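Cyclodipeptide synthase, BtCDPS (Bacillus thermoamylovorans, PDB 6ZTU) probably transfers aminoacyl groups from aminoacyl-tRNAs to form cyclodipeptides. Local coordinates at residues F116-Y126 with A179-I190. Sequence-based numbering, arbitrary orientation.
Sequences FKNNKIYNEVY and AELPFFLSGASI. With 0RE ((2S)-hexane-1,2-diol), chain B.
Phe-183 turns its ring edge to a face of Phe-116 in a T-shaped pair, planes at 73°, with CZ of Phe-183 3.5 Å from CD2 of Phe-116. Over the centre of one Phe-183 face lies CD1 of Ile-190, whose CG2 reaches CD1 of Phe-116 at 3.6 Å. The Tyr-122 ring enters a hole formed by Ala-179, Pro-182, Phe-183 and Ile-190; Ala-179 O lies at the edge of the Tyr-122 ring, near its plane, and takes a hydrogen bond from Tyr-122 OH on a lone pair (2.7 Å). With CG anti to the backbone N (chi1 176°), the phenol extends across Pro-182 to that carbonyl, and its OH stands over the centre of a Tyr-126 face. Next to it, Val-125 CG1 packs 3.6 Å from Pro-182 CA, and CG2 meets Ser-186, whose OG hydrogen-bonds to Ser-220. Asn-119 works in both directions: OD1 N-caps helix 120-135 by accepting from Tyr-122 N, while ND2 gives a bent hydrogen bond to Ile-190 O at 3.0 Å. An alanine here is likely to leave the helix start uncapped and Ile-190 O without this donor. Segments 120-126 and 179-190 cross at 109°, their axes 8.8 Å apart at closest; helix 120-135 thus packs on the kinked C-terminal part of helix 167-191, whose other flank carries Glu-180, hydrogen-bonded to the hexanediol, and Phe-184, which packs on Leu-198 of strand 196-200.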
loop_
_atom_site.group_PDB
_atom_site.type_symbol
_atom_site.label_atom_id
_atom_site.label_comp_id
_atom_site.label_asym_id
_atom_site.label_seq_id
_atom_site.Cartn_x
_atom_site.Cartn_y
_atom_site.Cartn_z
ATOM N N PHE A 116 -3.541 11.623 7.525
ATOM C CA PHE A 116 -2.938 12.729 6.783
ATOM C C PHE A 116 -3.991 13.692 6.233
ATOM O O PHE A 116 -3.732 14.433 5.291
ATOM C CB PHE A 116 -2.028 12.181 5.676
ATOM C CG PHE A 116 -0.867 11.410 6.224
ATOM C CD1 PHE A 116 0.342 12.038 6.468
ATOM C CD2 PHE A 116 -1.019 10.077 6.602
ATOM C CE1 PHE A 116 1.410 11.339 7.024
ATOM C CE2 PHE A 116 0.042 9.371 7.154
ATOM C CZ PHE A 116 1.250 10.000 7.375
ATOM N N LYS A 117 -5.162 13.744 6.864
ATOM C CA LYS A 117 -6.211 14.656 6.425
ATOM C C LYS A 117 -5.820 16.119 6.599
ATOM O O LYS A 117 -6.407 16.988 5.948
ATOM C CB LYS A 117 -7.508 14.359 7.187
ATOM C CG LYS A 117 -8.231 13.105 6.677
ATOM C CD LYS A 117 -9.395 12.709 7.575
ATOM C CE LYS A 117 -9.342 11.225 7.925
ATOM N NZ LYS A 117 -9.977 10.952 9.252
ATOM N N ASN A 118 -4.846 16.412 7.459
ATOM C CA ASN A 118 -4.357 17.772 7.645
ATOM C C ASN A 118 -3.022 18.010 6.953
ATOM O O ASN A 118 -2.338 18.991 7.255
ATOM C CB ASN A 118 -4.256 18.077 9.140
ATOM C CG ASN A 118 -5.606 18.101 9.802
ATOM O OD1 ASN A 118 -6.332 19.086 9.706
ATOM N ND2 ASN A 118 -5.976 16.998 10.436
ATOM N N ASN A 119 -2.647 17.140 6.021
ATOM C CA ASN A 119 -1.389 17.220 5.290
ATOM C C ASN A 119 -1.728 17.720 3.894
ATOM O O ASN A 119 -2.576 17.130 3.217
ATOM C CB ASN A 119 -0.716 15.838 5.273
ATOM C CG ASN A 119 0.558 15.785 4.442
ATOM O OD1 ASN A 119 0.518 15.776 3.206
ATOM N ND2 ASN A 119 1.697 15.689 5.119
ATOM N N LYS A 120 -1.109 18.831 3.488
ATOM C CA LYS A 120 -1.457 19.456 2.217
ATOM C C LYS A 120 -1.065 18.576 1.038
ATOM O O LYS A 120 -1.761 18.561 0.017
ATOM C CB LYS A 120 -0.791 20.825 2.087
ATOM C CG LYS A 120 -1.188 21.588 0.825
ATOM C CD LYS A 120 -0.906 23.084 0.945
ATOM C CE LYS A 120 -1.403 23.862 -0.267
ATOM N NZ LYS A 120 -0.452 23.792 -1.401
ATOM N N ILE A 121 0.053 17.859 1.139
ATOM C CA ILE A 121 0.457 17.031 0.007
ATOM C C ILE A 121 -0.534 15.894 -0.187
ATOM O O ILE A 121 -0.987 15.634 -1.312
ATOM C CB ILE A 121 1.888 16.490 0.180
ATOM C CG1 ILE A 121 2.873 17.599 0.582
ATOM C CG2 ILE A 121 2.335 15.791 -1.113
ATOM C CD1 ILE A 121 3.029 18.682 -0.441
ATOM N N TYR A 122 -0.881 15.194 0.899
ATOM C CA TYR A 122 -1.833 14.096 0.780
ATOM C C TYR A 122 -3.143 14.584 0.174
ATOM O O TYR A 122 -3.708 13.941 -0.725
ATOM C CB TYR A 122 -2.094 13.437 2.146
ATOM C CG TYR A 122 -3.153 12.369 2.010
ATOM C CD1 TYR A 122 -2.812 11.063 1.673
ATOM C CD2 TYR A 122 -4.505 12.683 2.153
ATOM C CE1 TYR A 122 -3.788 10.088 1.508
ATOM C CE2 TYR A 122 -5.490 11.720 1.973
ATOM C CZ TYR A 122 -5.125 10.427 1.650
ATOM O OH TYR A 122 -6.102 9.459 1.495
ATOM N N ASN A 123 -3.655 15.715 0.670
ATOM C CA ASN A 123 -4.967 16.170 0.231
ATOM C C ASN A 123 -4.943 16.593 -1.227
ATOM O O ASN A 123 -5.881 16.303 -1.975
ATOM C CB ASN A 123 -5.450 17.323 1.112
ATOM C CG ASN A 123 -6.039 16.835 2.420
ATOM O OD1 ASN A 123 -6.614 15.745 2.483
ATOM N ND2 ASN A 123 -5.902 17.632 3.473
ATOM N N GLU A 124 -3.882 17.276 -1.654
ATOM C CA GLU A 124 -3.851 17.748 -3.033
ATOM C C GLU A 124 -3.666 16.594 -4.010
ATOM O O GLU A 124 -4.296 16.571 -5.071
ATOM C CB GLU A 124 -2.770 18.806 -3.184
ATOM C CG GLU A 124 -3.181 20.056 -2.410
ATOM C CD GLU A 124 -2.363 21.280 -2.744
ATOM O OE1 GLU A 124 -1.148 21.144 -2.985
ATOM O OE2 GLU A 124 -2.953 22.381 -2.756
ATOM N N VAL A 125 -2.836 15.614 -3.661
ATOM C CA VAL A 125 -2.734 14.430 -4.520
ATOM C C VAL A 125 -4.056 13.671 -4.548
ATOM O O VAL A 125 -4.516 13.225 -5.610
ATOM C CB VAL A 125 -1.572 13.541 -4.051
ATOM C CG1 VAL A 125 -1.549 12.232 -4.846
ATOM C CG2 VAL A 125 -0.261 14.290 -4.216
ATOM N N TYR A 126 -4.688 13.502 -3.381
ATOM C CA TYR A 126 -5.995 12.850 -3.307
ATOM C C TYR A 126 -7.017 13.558 -4.190
ATOM O O TYR A 126 -7.780 12.907 -4.918
ATOM C CB TYR A 126 -6.465 12.833 -1.846
ATOM C CG TYR A 126 -7.703 12.017 -1.529
ATOM C CD1 TYR A 126 -7.883 10.746 -2.040
ATOM C CD2 TYR A 126 -8.653 12.505 -0.650
ATOM C CE1 TYR A 126 -8.998 9.999 -1.735
ATOM C CE2 TYR A 126 -9.770 11.767 -0.328
ATOM C CZ TYR A 126 -9.942 10.515 -0.876
ATOM O OH TYR A 126 -11.061 9.775 -0.547
ATOM N N ALA A 179 -8.127 6.341 -1.654
ATOM C CA ALA A 179 -7.537 6.849 -0.421
ATOM C C ALA A 179 -6.086 6.408 -0.234
ATOM O O ALA A 179 -5.307 7.139 0.395
ATOM C CB ALA A 179 -8.369 6.396 0.787
ATOM N N GLU A 180 -5.707 5.222 -0.730
ATOM C CA GLU A 180 -4.327 4.754 -0.573
ATOM C C GLU A 180 -3.418 5.276 -1.679
ATOM O O GLU A 180 -2.202 5.379 -1.480
ATOM C CB GLU A 180 -4.263 3.221 -0.556
ATOM C CG GLU A 180 -4.672 2.572 -1.891
ATOM C CD GLU A 180 -4.448 1.058 -1.958
ATOM O OE1 GLU A 180 -3.743 0.494 -1.095
ATOM O OE2 GLU A 180 -5.002 0.425 -2.897
ATOM N N LEU A 181 -3.979 5.590 -2.845
ATOM C CA LEU A 181 -3.145 5.968 -3.986
ATOM C C LEU A 181 -2.194 7.136 -3.738
ATOM O O LEU A 181 -1.085 7.098 -4.294
ATOM C CB LEU A 181 -4.029 6.270 -5.204
ATOM C CG LEU A 181 -4.332 5.064 -6.086
ATOM C CD1 LEU A 181 -5.257 5.486 -7.217
ATOM C CD2 LEU A 181 -3.040 4.456 -6.668
ATOM N N PRO A 182 -2.527 8.189 -2.971
ATOM C CA PRO A 182 -1.531 9.260 -2.812
ATOM C C PRO A 182 -0.193 8.769 -2.286
ATOM O O PRO A 182 0.831 9.397 -2.585
ATOM C CB PRO A 182 -2.204 10.234 -1.831
ATOM C CG PRO A 182 -3.670 10.031 -2.071
ATOM C CD PRO A 182 -3.797 8.536 -2.296
ATOM N N PHE A 183 -0.161 7.670 -1.521
ATOM C CA PHE A 183 1.122 7.162 -1.035
ATOM C C PHE A 183 1.902 6.431 -2.120
ATOM O O PHE A 183 3.135 6.461 -2.096
ATOM C CB PHE A 183 0.921 6.258 0.183
ATOM C CG PHE A 183 0.582 7.032 1.411
ATOM C CD1 PHE A 183 1.597 7.605 2.165
ATOM C CD2 PHE A 183 -0.736 7.270 1.761
ATOM C CE1 PHE A 183 1.297 8.369 3.275
ATOM C CE2 PHE A 183 -1.029 8.027 2.877
ATOM C CZ PHE A 183 -0.011 8.576 3.617
ATOM N N PHE A 184 1.211 5.791 -3.075
ATOM C CA PHE A 184 1.882 5.243 -4.253
ATOM C C PHE A 184 2.507 6.347 -5.092
ATOM O O PHE A 184 3.550 6.146 -5.724
ATOM C CB PHE A 184 0.890 4.490 -5.154
ATOM C CG PHE A 184 0.334 3.203 -4.589
ATOM C CD1 PHE A 184 -0.498 3.197 -3.477
ATOM C CD2 PHE A 184 0.580 1.992 -5.242
ATOM C CE1 PHE A 184 -1.039 2.004 -3.006
ATOM C CE2 PHE A 184 0.035 0.793 -4.777
ATOM C CZ PHE A 184 -0.780 0.804 -3.656
ATOM N N LEU A 185 1.832 7.497 -5.184
ATOM C CA LEU A 185 2.233 8.564 -6.087
ATOM C C LEU A 185 3.253 9.505 -5.464
ATOM O O LEU A 185 4.150 9.998 -6.161
ATOM C CB LEU A 185 1.012 9.384 -6.517
ATOM C CG LEU A 185 -0.065 8.617 -7.282
ATOM C CD1 LEU A 185 -1.314 9.470 -7.421
ATOM C CD2 LEU A 185 0.491 8.210 -8.642
ATOM N N SER A 186 3.135 9.748 -4.151
ATOM C CA SER A 186 3.904 10.819 -3.521
ATOM C C SER A 186 4.195 10.551 -2.045
ATOM O O SER A 186 4.258 11.498 -1.255
ATOM C CB SER A 186 3.159 12.162 -3.643
ATOM O OG SER A 186 2.851 12.477 -5.003
ATOM N N GLY A 187 4.403 9.287 -1.654
ATOM C CA GLY A 187 4.591 8.977 -0.237
ATOM C C GLY A 187 5.766 9.704 0.406
ATOM O O GLY A 187 5.661 10.169 1.544
ATOM N N ALA A 188 6.897 9.803 -0.303
ATOM C CA ALA A 188 8.052 10.500 0.264
ATOM C C ALA A 188 7.698 11.938 0.616
ATOM O O ALA A 188 8.018 12.422 1.713
ATOM C CB ALA A 188 9.231 10.473 -0.707
ATOM N N SER A 189 7.042 12.641 -0.309
ATOM C CA SER A 189 6.729 14.046 -0.088
ATOM C C SER A 189 5.644 14.218 0.960
ATOM O O SER A 189 5.679 15.192 1.725
ATOM C CB SER A 189 6.309 14.693 -1.402
ATOM O OG SER A 189 7.438 14.873 -2.244
ATOM N N ILE A 190 4.679 13.294 1.022
ATOM C CA ILE A 190 3.672 13.347 2.092
ATOM C C ILE A 190 4.335 13.219 3.461
ATOM O O ILE A 190 4.014 13.960 4.407
ATOM C CB ILE A 190 2.610 12.247 1.892
ATOM C CG1 ILE A 190 1.768 12.536 0.651
ATOM C CG2 ILE A 190 1.721 12.099 3.148
ATOM C CD1 ILE A 190 0.931 11.316 0.239
HETATM O O01 0RE B . -2.067 -1.779 -1.482
HETATM C C02 0RE B . -1.115 -2.601 -0.884
HETATM C C03 0RE B . -0.057 -1.722 -0.225
HETATM O O04 0RE B . 0.836 -1.255 -1.200
HETATM C C05 0RE B . -0.754 -0.558 0.469
HETATM C C06 0RE B . -1.699 -1.087 1.547
HETATM C C07 0RE B . -2.482 0.092 2.115
HETATM C C08 0RE B . -2.023 0.263 3.552
#